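Local atomic coordinates of transcriptional regulator, IclR family (Alicyclobacillus acidocaldarius subsp. acidocaldarius, PDB entry 5TJJ), a protein that probably binds DNA and regulates transcription as a member of the IclR family, its DNA-binding and C-terminal regulatory domains lying in one chain. Residues R148-W159 with L184-V195; T101-R110 with V218-T226. All coordinates share one frame; numbering follows the deposited sequence.

Interaction 1: R148-W159 with L184-V195; sequences RCFLAYDDESTW and LLQEVREKGYAV
L185 fills the middle of this contact with its two methyl groups, each meeting a different partner. CD1 stands over the five-membered ring of W159, 3.8 Å from its centroid and 10° off the ring normal, a CH-pi contact; CG of E156 covers the opposite face of the indole. CD2 reaches L151, 3.7 Å from its CB. One turn on, V188 holds CG1 anti to its backbone N (chi1 169°), which brings that methyl to 3.7 Å from A152 CB while CG2 turns to the CB of R148. Alanine suits position 152: its short side chain lies against the carbonyl oxygen of L185, and the CA atoms of A152 and L185 come within 4.8 Å. Farther along, C149 places SG 4.1 Å from the CB of A194, two small groups where helix meets strand.

A bond within its own segment helps fix the indole's rotation. W159 NE1 donates to L151 O (2.9 Å) from above the carbonyl plane, while D154 N reaches the same oxygen from the other face.

R148 packs CD on L184 CB, and L184 CD1 covers one face of its guanidinium. This buried charge is satisfied by E199, a salt bridge through NH1, and by V195 O, which takes NH2 near the guanidinium plane (3.0 Å, 133° at the hydrogen). At the outer edge R189 lays its methylene groups along A152 O and crosses W159 at about a right angle, NH2 nearest to CH2. The same NH2 sits 3.9 Å from E156 OE1; this long salt bridge runs over the guanidinium face, so charge alone acts. G192, at positive phi, ends the helix and lets the chain turn into strand 194-197. Helices packed beside an antiparallel sheet in this way are characteristic of the GAF-like fold of the IclR C-terminal domain.

Interaction 2: T101-R110 with V218-T226; sequences TGMTAVLVKR and VDLVLSCLT. With GOL (glycerol), chain C.
Strands 104-110 and 218-226 are the middle pair of the antiparallel sheet at the heart of the GAF-like IclR C-terminal domain, and T104 to K109 run in register against L225 to L220, their axes 149° apart in direction. The hydrogen-bonded pairs T104-L225, V106-S223 and V108-V221 each exchange two backbone bonds: L225 N meets T104 O at 2.8 Å, V106 N meets S223 O at 2.7 Å, and V108 N points almost straight (173°) at V221 O.

The side chains alternate. A105, L107, L222 and C224 face helix 86-101; with CG anti to its backbone N (chi1 179°), L107 swings CD1 toward the neighbouring strand, 3.5 Å from L222 CD2. V108 and V221, beta-branched residues at home in a strand, turn to the other face, where F150 of helix 144-151 packs on V108.

At the entry, selenomethionine M103 extends across T226, its CE 3.8 Å from T226 CG2. T101 makes an ST turn, OG1 accepting from M103 N (3.2 Å) and also bonding V97 O. A valine at this place would probably keep the bulk yet leave M103 N without its side-chain acceptor and V97 O without its hydroxyl partner, freeing the turn that leads the helix into the strand. T226 OG1 shares a hydrogen bond with glycerol O1 (2.9 Å), probably picked up during crystallisation.

R110 closes the far end: its N donates to D219 O (3.2 Å), and NE and NH1 edge onto V218 O through weak bonds. The pairing thus rests on main-chain bonds, which leaves the side chains to grip the helices on both faces.

In the fold
Both contacts belong to the C-terminal domain and meet on one six-stranded sheet. Interaction 2 is its buried centre, where paired backbones do the holding; interaction 1 is partly buried, runs from helix packing to solvent-facing charges, and depends chiefly on side chains, with R148 reaching V195 O. Both segments of interaction 1 lie in the part of the chain that separates the two strands of interaction 2 in sequence, and this part also supplies the sheet's other strands. The two meet directly: F150 packs on V218 and V221, and R110 forms a salt bridge with D154, tying the turn after helix 144-151 to the end of strand 104-110.

Interaction 1: R148-W159 with L184-V195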
loop_
_atom_site.group_PDB
_atom_site.type_symbol
_atom_site.label_atom_id
_atom_site.label_comp_id
_atom_site.label_asym_id
_atom_site.label_seq_id
_atom_site.Cartn_x
_atom_site.Cartn_y
_atom_site.Cartn_z
ATOM N N ARG A 148 -5.012 -10.650 -26.834
ATOM C CA ARG A 148 -4.034 -9.791 -27.488
ATOM C C ARG A 148 -3.413 -8.700 -26.593
ATOM O O ARG A 148 -2.273 -8.279 -26.840
ATOM C CB ARG A 148 -4.687 -9.102 -28.685
ATOM C CG ARG A 148 -5.020 -10.033 -29.825
ATOM C CD ARG A 148 -5.162 -9.269 -31.130
ATOM N NE ARG A 148 -6.504 -8.738 -31.295
ATOM C CZ ARG A 148 -7.571 -9.459 -31.607
ATOM N NH1 ARG A 148 -7.482 -10.774 -31.818
ATOM N NH2 ARG A 148 -8.734 -8.849 -31.724
ATOM N N CYS A 149 -4.156 -8.211 -25.599
ATOM C CA CYS A 149 -3.575 -7.246 -24.680
ATOM C C CYS A 149 -2.534 -7.838 -23.759
ATOM O O CYS A 149 -1.638 -7.119 -23.372
ATOM C CB CYS A 149 -4.616 -6.536 -23.837
ATOM S SG CYS A 149 -5.573 -5.342 -24.756
ATOM N N PHE A 150 -2.657 -9.117 -23.390
ATOM C CA PHE A 150 -1.610 -9.797 -22.602
ATOM C C PHE A 150 -0.425 -10.106 -23.520
ATOM O O PHE A 150 0.703 -9.682 -23.245
ATOM C CB PHE A 150 -2.115 -11.091 -21.954
ATOM C CG PHE A 150 -3.136 -10.902 -20.850
ATOM C CD1 PHE A 150 -2.758 -10.489 -19.594
ATOM C CD2 PHE A 150 -4.477 -11.223 -21.056
ATOM C CE1 PHE A 150 -3.688 -10.352 -18.561
ATOM C CE2 PHE A 150 -5.418 -11.095 -20.026
ATOM C CZ PHE A 150 -5.023 -10.651 -18.780
ATOM N N LEU A 151 -0.697 -10.789 -24.629
ATOM C CA LEU A 151 0.354 -11.277 -25.523
ATOM C C LEU A 151 1.221 -10.214 -26.178
ATOM O O LEU A 151 2.424 -10.373 -26.265
ATOM C CB LEU A 151 -0.225 -12.125 -26.635
ATOM C CG LEU A 151 -0.300 -13.627 -26.433
ATOM C CD1 LEU A 151 -0.757 -14.249 -27.745
ATOM C CD2 LEU A 151 1.053 -14.194 -26.048
ATOM N N ALA A 152 0.613 -9.129 -26.627
ATOM C CA ALA A 152 1.338 -8.105 -27.338
ATOM C C ALA A 152 2.523 -7.547 -26.536
ATOM O O ALA A 152 3.501 -7.003 -27.120
ATOM C CB ALA A 152 0.387 -6.986 -27.728
ATOM N N TYR A 153 2.434 -7.654 -25.212
ATOM C CA TYR A 153 3.475 -7.137 -24.325
ATOM C C TYR A 153 4.433 -8.187 -23.760
ATOM O O TYR A 153 5.289 -7.848 -22.962
ATOM C CB TYR A 153 2.837 -6.298 -23.224
ATOM C CG TYR A 153 2.123 -5.091 -23.770
ATOM C CD1 TYR A 153 2.824 -3.947 -24.121
ATOM C CD2 TYR A 153 0.735 -5.105 -23.981
ATOM C CE1 TYR A 153 2.166 -2.842 -24.649
ATOM C CE2 TYR A 153 0.067 -4.009 -24.537
ATOM C CZ TYR A 153 0.791 -2.881 -24.854
ATOM O OH TYR A 153 0.164 -1.778 -25.355
ATOM N N ASP A 154 4.333 -9.448 -24.192
ATOM C CA ASP A 154 5.402 -10.414 -23.997
ATOM C C ASP A 154 6.480 -10.282 -25.070
ATOM O O ASP A 154 6.266 -9.675 -26.124
ATOM C CB ASP A 154 4.844 -11.837 -24.041
ATOM C CG ASP A 154 3.932 -12.158 -22.871
ATOM O OD1 ASP A 154 4.076 -11.554 -21.795
ATOM O OD2 ASP A 154 3.054 -13.023 -23.026
ATOM N N ASP A 155 7.634 -10.893 -24.802
ATOM C CA ASP A 155 8.684 -11.075 -25.804
ATOM C C ASP A 155 8.082 -11.727 -27.051
ATOM O O ASP A 155 7.144 -12.523 -26.962
ATOM C CB ASP A 155 9.836 -11.954 -25.251
ATOM C CG ASP A 155 11.094 -11.927 -26.148
ATOM O OD1 ASP A 155 11.757 -10.867 -26.244
ATOM O OD2 ASP A 155 11.435 -12.963 -26.765
ATOM N N GLU A 156 8.624 -11.372 -28.206
ATOM C CA GLU A 156 8.228 -11.974 -29.468
ATOM C C GLU A 156 8.422 -13.476 -29.492
ATOM O O GLU A 156 7.685 -14.147 -30.221
ATOM C CB GLU A 156 8.963 -11.349 -30.659
ATOM C CG GLU A 156 8.260 -10.095 -31.190
ATOM C CD GLU A 156 9.205 -8.991 -31.634
ATOM O OE1 GLU A 156 9.010 -7.844 -31.171
ATOM O OE2 GLU A 156 10.136 -9.274 -32.431
ATOM N N SER A 157 9.373 -14.009 -28.711
ATOM C CA SER A 157 9.563 -15.485 -28.617
ATOM C C SER A 157 8.297 -16.202 -28.111
ATOM O O SER A 157 8.008 -17.285 -28.547
ATOM C CB SER A 157 10.805 -15.871 -27.789
ATOM O OG SER A 157 10.676 -15.399 -26.467
ATOM N N THR A 158 7.537 -15.566 -27.227
ATOM C CA THR A 158 6.253 -16.085 -26.783
ATOM C C THR A 158 5.222 -16.035 -27.918
ATOM O O THR A 158 4.436 -16.969 -28.084
ATOM C CB THR A 158 5.738 -15.274 -25.576
ATOM O OG1 THR A 158 6.729 -15.284 -24.541
ATOM C CG2 THR A 158 4.419 -15.855 -25.024
ATOM N N TRP A 159 5.224 -14.957 -28.702
ATOM C CA TRP A 159 4.285 -14.868 -29.809
ATOM C C TRP A 159 4.497 -16.069 -30.714
ATOM O O TRP A 159 3.546 -16.724 -31.110
ATOM C CB TRP A 159 4.475 -13.635 -30.705
ATOM C CG TRP A 159 4.364 -12.341 -30.122
ATOM C CD1 TRP A 159 4.019 -12.030 -28.842
ATOM C CD2 TRP A 159 4.545 -11.103 -30.811
ATOM N NE1 TRP A 159 3.990 -10.660 -28.674
ATOM C CE2 TRP A 159 4.299 -10.062 -29.870
ATOM C CE3 TRP A 159 4.903 -10.767 -32.122
ATOM C CZ2 TRP A 159 4.385 -8.706 -30.208
ATOM C CZ3 TRP A 159 5.018 -9.422 -32.457
ATOM C CH2 TRP A 159 4.743 -8.400 -31.500
ATOM N N LEU A 184 -1.791 -7.841 -35.870
ATOM C CA LEU A 184 -2.679 -7.446 -34.777
ATOM C C LEU A 184 -1.962 -7.265 -33.419
ATOM O O LEU A 184 -2.288 -6.333 -32.678
ATOM C CB LEU A 184 -3.850 -8.430 -34.638
ATOM C CG LEU A 184 -4.877 -8.342 -35.770
ATOM C CD1 LEU A 184 -6.004 -9.316 -35.529
ATOM C CD2 LEU A 184 -5.407 -6.923 -35.909
ATOM N N LEU A 185 -0.991 -8.118 -33.108
ATOM C CA LEU A 185 -0.218 -7.915 -31.879
ATOM C C LEU A 185 0.649 -6.660 -31.979
ATOM O O LEU A 185 0.697 -5.855 -31.040
ATOM C CB LEU A 185 0.631 -9.124 -31.524
ATOM C CG LEU A 185 -0.127 -10.385 -31.111
ATOM C CD1 LEU A 185 0.795 -11.598 -31.142
ATOM C CD2 LEU A 185 -0.759 -10.219 -29.741
ATOM N N GLN A 186 1.309 -6.477 -33.118
ATOM C CA GLN A 186 2.114 -5.275 -33.322
ATOM C C GLN A 186 1.274 -4.030 -33.119
ATOM O O GLN A 186 1.708 -3.131 -32.383
ATOM C CB GLN A 186 2.819 -5.259 -34.690
ATOM C CG GLN A 186 4.195 -5.892 -34.644
ATOM C CD GLN A 186 4.680 -6.492 -35.968
ATOM O OE1 GLN A 186 4.000 -6.454 -36.999
ATOM N NE2 GLN A 186 5.871 -7.076 -35.928
ATOM N N GLU A 187 0.080 -3.982 -33.722
ATOM C CA GLU A 187 -0.718 -2.761 -33.649
ATOM C C GLU A 187 -1.264 -2.541 -32.240
ATOM O O GLU A 187 -1.332 -1.389 -31.802
ATOM C CB GLU A 187 -1.799 -2.644 -34.756
ATOM C CG GLU A 187 -3.192 -3.155 -34.416
ATOM C CD GLU A 187 -4.267 -2.795 -35.451
ATOM O OE1 GLU A 187 -4.029 -1.912 -36.301
ATOM O OE2 GLU A 187 -5.383 -3.389 -35.397
ATOM N N VAL A 188 -1.612 -3.613 -31.520
ATOM C CA VAL A 188 -1.989 -3.476 -30.117
ATOM C C VAL A 188 -0.835 -2.862 -29.312
ATOM O O VAL A 188 -1.057 -2.009 -28.480
ATOM C CB VAL A 188 -2.421 -4.816 -29.485
ATOM C CG1 VAL A 188 -2.561 -4.709 -27.966
ATOM C CG2 VAL A 188 -3.739 -5.297 -30.045
ATOM N N ARG A 189 0.384 -3.305 -29.543
ATOM C CA ARG A 189 1.535 -2.707 -28.891
ATOM C C ARG A 189 1.755 -1.228 -29.331
ATOM O O ARG A 189 2.053 -0.384 -28.503
ATOM C CB ARG A 189 2.775 -3.571 -29.144
ATOM C CG ARG A 189 3.990 -3.212 -28.310
ATOM C CD ARG A 189 5.081 -4.275 -28.411
ATOM N NE ARG A 189 5.335 -4.742 -29.790
ATOM C CZ ARG A 189 6.375 -4.417 -30.577
ATOM N NH1 ARG A 189 7.344 -3.601 -30.145
ATOM N NH2 ARG A 189 6.454 -4.923 -31.815
ATOM N N GLU A 190 1.600 -0.918 -30.617
ATOM C CA GLU A 190 1.690 0.471 -31.100
ATOM C C GLU A 190 0.572 1.303 -30.414
ATOM O O GLU A 190 0.863 2.313 -29.787
ATOM C CB GLU A 190 1.646 0.545 -32.666
ATOM C CG GLU A 190 2.962 0.171 -33.409
ATOM C CD GLU A 190 2.830 -0.189 -34.932
ATOM O OE1 GLU A 190 1.797 -0.766 -35.391
ATOM O OE2 GLU A 190 3.807 0.073 -35.704
ATOM N N LYS A 191 -0.680 0.823 -30.442
ATOM C CA LYS A 191 -1.886 1.631 -30.034
ATOM C C LYS A 191 -2.383 1.573 -28.585
ATOM O O LYS A 191 -3.139 2.432 -28.169
ATOM C CB LYS A 191 -3.088 1.305 -30.929
ATOM C CG LYS A 191 -2.985 1.859 -32.334
ATOM C CD LYS A 191 -4.098 1.269 -33.206
ATOM C CE LYS A 191 -4.075 1.834 -34.620
ATOM N NZ LYS A 191 -4.974 1.077 -35.535
ATOM N N GLY A 192 -2.021 0.563 -27.828
ATOM C CA GLY A 192 -2.435 0.485 -26.429
ATOM C C GLY A 192 -3.836 -0.067 -26.144
ATOM O O GLY A 192 -4.306 0.058 -25.012
ATOM N N TYR A 193 -4.504 -0.659 -27.146
ATOM C CA TYR A 193 -5.812 -1.291 -26.948
ATOM C C TYR A 193 -6.060 -2.308 -28.025
ATOM O O TYR A 193 -5.303 -2.351 -28.962
ATOM C CB TYR A 193 -6.931 -0.243 -26.942
ATOM C CG TYR A 193 -7.209 0.441 -28.274
ATOM C CD1 TYR A 193 -6.579 1.626 -28.627
ATOM C CD2 TYR A 193 -8.124 -0.109 -29.171
ATOM C CE1 TYR A 193 -6.842 2.233 -29.858
ATOM C CE2 TYR A 193 -8.387 0.479 -30.381
ATOM C CZ TYR A 193 -7.746 1.642 -30.722
ATOM O OH TYR A 193 -8.054 2.203 -31.923
ATOM N N ALA A 194 -7.084 -3.147 -27.869
ATOM C CA ALA A 194 -7.488 -4.136 -28.914
ATOM C C ALA A 194 -8.980 -4.162 -29.077
ATOM O O ALA A 194 -9.692 -3.779 -28.170
ATOM C CB ALA A 194 -7.001 -5.542 -28.584
ATOM N N VAL A 195 -9.449 -4.594 -30.240
ATOM C CA VAL A 195 -10.870 -4.715 -30.516
ATOM C C VAL A 195 -11.076 -6.031 -31.234
ATOM O O VAL A 195 -10.327 -6.357 -32.123
ATOM C CB VAL A 195 -11.398 -3.557 -31.388
ATOM C CG1 VAL A 195 -12.893 -3.700 -31.677
ATOM C CG2 VAL A 195 -11.129 -2.217 -30.714
#

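Interaction 2: T101-R110 with V218-T226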
loop_
_atom_site.group_PDB
_atom_site.type_symbol
_atom_site.label_atom_id
_atom_site.label_comp_id
_atom_site.label_asym_id
_atom_site.label_seq_id
_atom_site.Cartn_x
_atom_site.Cartn_y
_atom_site.Cartn_z
ATOM N N THR A 101 -19.916 3.940 -20.492
ATOM C CA THR A 101 -20.090 3.246 -21.793
ATOM C C THR A 101 -21.467 2.601 -22.075
ATOM O O THR A 101 -21.811 2.405 -23.235
ATOM C CB THR A 101 -19.010 2.161 -22.030
ATOM O OG1 THR A 101 -19.115 1.117 -21.064
ATOM C CG2 THR A 101 -17.633 2.764 -21.963
ATOM N N GLY A 102 -22.235 2.258 -21.036
ATOM C CA GLY A 102 -23.413 1.373 -21.193
ATOM C C GLY A 102 -23.053 -0.063 -21.623
ATOM O O GLY A 102 -23.871 -0.757 -22.209
HETATM N N MSE A 103 -21.827 -0.502 -21.330
HETATM C CA MSE A 103 -21.324 -1.832 -21.700
HETATM C C MSE A 103 -20.998 -2.597 -20.465
HETATM O O MSE A 103 -20.803 -2.023 -19.386
HETATM C CB MSE A 103 -20.059 -1.730 -22.544
HETATM C CG MSE A 103 -20.379 -1.042 -23.866
HETATM SE SE MSE A 103 -18.783 -0.856 -25.016
HETATM C CE MSE A 103 -19.549 0.155 -26.536
ATOM N N THR A 104 -20.924 -3.917 -20.598
ATOM C CA THR A 104 -20.514 -4.748 -19.473
ATOM C C THR A 104 -18.990 -4.677 -19.425
ATOM O O THR A 104 -18.336 -4.852 -20.400
ATOM C CB THR A 104 -21.053 -6.180 -19.586
ATOM O OG1 THR A 104 -22.469 -6.143 -19.392
ATOM C CG2 THR A 104 -20.418 -7.100 -18.546
ATOM N N ALA A 105 -18.452 -4.392 -18.259
ATOM C CA ALA A 105 -17.028 -4.238 -18.080
ATOM C C ALA A 105 -16.489 -5.416 -17.276
ATOM O O ALA A 105 -17.154 -5.934 -16.384
ATOM C CB ALA A 105 -16.735 -2.913 -17.389
ATOM N N VAL A 106 -15.279 -5.840 -17.598
ATOM C CA VAL A 106 -14.752 -7.087 -17.103
ATOM C C VAL A 106 -13.273 -6.953 -16.757
ATOM O O VAL A 106 -12.488 -6.312 -17.480
ATOM C CB VAL A 106 -14.992 -8.180 -18.148
ATOM C CG1 VAL A 106 -14.209 -9.441 -17.819
ATOM C CG2 VAL A 106 -16.470 -8.516 -18.217
ATOM N N LEU A 107 -12.895 -7.576 -15.645
ATOM C CA LEU A 107 -11.511 -7.567 -15.184
ATOM C C LEU A 107 -10.884 -8.959 -15.428
ATOM O O LEU A 107 -11.309 -9.943 -14.823
ATOM C CB LEU A 107 -11.470 -7.174 -13.700
ATOM C CG LEU A 107 -10.115 -7.133 -13.029
ATOM C CD1 LEU A 107 -9.193 -6.140 -13.729
ATOM C CD2 LEU A 107 -10.290 -6.778 -11.560
ATOM N N VAL A 108 -9.864 -9.011 -16.292
ATOM C CA VAL A 108 -9.227 -10.271 -16.717
ATOM C C VAL A 108 -7.819 -10.418 -16.128
ATOM O O VAL A 108 -7.025 -9.485 -16.159
ATOM C CB VAL A 108 -9.121 -10.324 -18.240
ATOM C CG1 VAL A 108 -8.786 -11.723 -18.689
ATOM C CG2 VAL A 108 -10.418 -9.820 -18.873
ATOM N N LYS A 109 -7.490 -11.605 -15.645
ATOM C CA LYS A 109 -6.190 -11.827 -15.010
ATOM C C LYS A 109 -5.462 -12.967 -15.671
ATOM O O LYS A 109 -6.058 -13.982 -15.992
ATOM C CB LYS A 109 -6.408 -12.176 -13.559
ATOM C CG LYS A 109 -5.209 -12.772 -12.876
ATOM C CD LYS A 109 -5.402 -12.710 -11.390
ATOM C CE LYS A 109 -4.261 -13.402 -10.682
ATOM N NZ LYS A 109 -4.344 -13.018 -9.254
ATOM N N ARG A 110 -4.156 -12.833 -15.782
ATOM C CA ARG A 110 -3.348 -13.888 -16.340
ATOM C C ARG A 110 -3.122 -15.032 -15.344
ATOM O O ARG A 110 -2.924 -14.797 -14.156
ATOM C CB ARG A 110 -2.006 -13.338 -16.762
ATOM C CG ARG A 110 -1.337 -14.176 -17.828
ATOM C CD ARG A 110 0.143 -13.885 -17.920
ATOM N NE ARG A 110 0.418 -12.674 -18.681
ATOM C CZ ARG A 110 0.827 -12.634 -19.956
ATOM N NH1 ARG A 110 1.048 -11.439 -20.511
ATOM N NH2 ARG A 110 1.006 -13.755 -20.687
ATOM N N VAL A 218 2.149 -7.117 -18.048
ATOM C CA VAL A 218 0.684 -7.080 -18.040
ATOM C C VAL A 218 0.109 -8.286 -17.309
ATOM O O VAL A 218 0.052 -9.381 -17.865
ATOM C CB VAL A 218 0.097 -7.025 -19.449
ATOM C CG1 VAL A 218 -1.438 -6.957 -19.405
ATOM C CG2 VAL A 218 0.646 -5.824 -20.199
ATOM N N ASP A 219 -0.311 -8.065 -16.061
ATOM C CA ASP A 219 -1.000 -9.082 -15.247
ATOM C C ASP A 219 -2.542 -8.975 -15.295
ATOM O O ASP A 219 -3.235 -9.912 -14.919
ATOM C CB ASP A 219 -0.536 -8.989 -13.787
ATOM C CG ASP A 219 0.751 -9.777 -13.513
ATOM O OD1 ASP A 219 1.125 -10.682 -14.321
ATOM O OD2 ASP A 219 1.383 -9.494 -12.452
ATOM N N LEU A 220 -3.060 -7.848 -15.762
ATOM C CA LEU A 220 -4.468 -7.572 -15.707
ATOM C C LEU A 220 -4.873 -6.859 -16.969
ATOM O O LEU A 220 -4.099 -6.042 -17.497
ATOM C CB LEU A 220 -4.767 -6.679 -14.505
ATOM C CG LEU A 220 -4.743 -7.309 -13.111
ATOM C CD1 LEU A 220 -5.033 -6.220 -12.064
ATOM C CD2 LEU A 220 -5.737 -8.464 -13.021
ATOM N N VAL A 221 -6.085 -7.139 -17.439
ATOM C CA VAL A 221 -6.662 -6.429 -18.579
ATOM C C VAL A 221 -8.062 -5.985 -18.212
ATOM O O VAL A 221 -8.754 -6.701 -17.523
ATOM C CB VAL A 221 -6.662 -7.307 -19.820
ATOM C CG1 VAL A 221 -7.519 -6.715 -20.944
ATOM C CG2 VAL A 221 -5.221 -7.526 -20.310
ATOM N N LEU A 222 -8.431 -4.775 -18.623
ATOM C CA LEU A 222 -9.772 -4.271 -18.472
ATOM C C LEU A 222 -10.409 -4.354 -19.827
ATOM O O LEU A 222 -9.839 -3.885 -20.795
ATOM C CB LEU A 222 -9.814 -2.797 -18.025
ATOM C CG LEU A 222 -8.986 -2.341 -16.849
ATOM C CD1 LEU A 222 -9.349 -0.911 -16.524
ATOM C CD2 LEU A 222 -9.257 -3.210 -15.641
ATOM N N SER A 223 -11.627 -4.885 -19.870
ATOM C CA SER A 223 -12.330 -5.119 -21.124
ATOM C C SER A 223 -13.814 -4.757 -21.049
ATOM O O SER A 223 -14.411 -4.808 -19.992
ATOM C CB SER A 223 -12.167 -6.570 -21.489
ATOM O OG SER A 223 -12.733 -6.798 -22.752
ATOM N N CYS A 224 -14.392 -4.393 -22.187
ATOM C CA CYS A 224 -15.824 -4.051 -22.308
ATOM C C CYS A 224 -16.449 -4.979 -23.332
ATOM O O CYS A 224 -15.921 -5.130 -24.442
ATOM C CB CYS A 224 -16.009 -2.617 -22.812
ATOM S SG CYS A 224 -16.176 -1.426 -21.494
ATOM N N LEU A 225 -17.578 -5.573 -22.980
ATOM C CA LEU A 225 -18.346 -6.395 -23.914
ATOM C C LEU A 225 -19.599 -5.654 -24.342
ATOM O O LEU A 225 -20.253 -5.015 -23.523
ATOM C CB LEU A 225 -18.715 -7.752 -23.295
ATOM C CG LEU A 225 -17.532 -8.568 -22.743
ATOM C CD1 LEU A 225 -18.017 -9.907 -22.205
ATOM C CD2 LEU A 225 -16.449 -8.780 -23.789
ATOM N N THR A 226 -19.906 -5.738 -25.629
ATOM C CA THR A 226 -21.173 -5.286 -26.166
ATOM C C THR A 226 -21.576 -6.163 -27.359
ATOM O O THR A 226 -20.784 -6.971 -27.851
ATOM C CB THR A 226 -21.137 -3.781 -26.542
ATOM O OG1 THR A 226 -22.457 -3.353 -26.888
ATOM C CG2 THR A 226 -20.182 -3.449 -27.694
HETATM C C1 GOL C . -25.497 -3.721 -24.786
HETATM O O1 GOL C . -25.151 -4.118 -26.128
HETATM C C2 GOL C . -24.550 -4.373 -23.778
HETATM O O2 GOL C . -23.261 -3.757 -23.840
HETATM C C3 GOL C . -25.052 -4.275 -22.339
HETATM O O3 GOL C . -24.262 -5.124 -21.484
#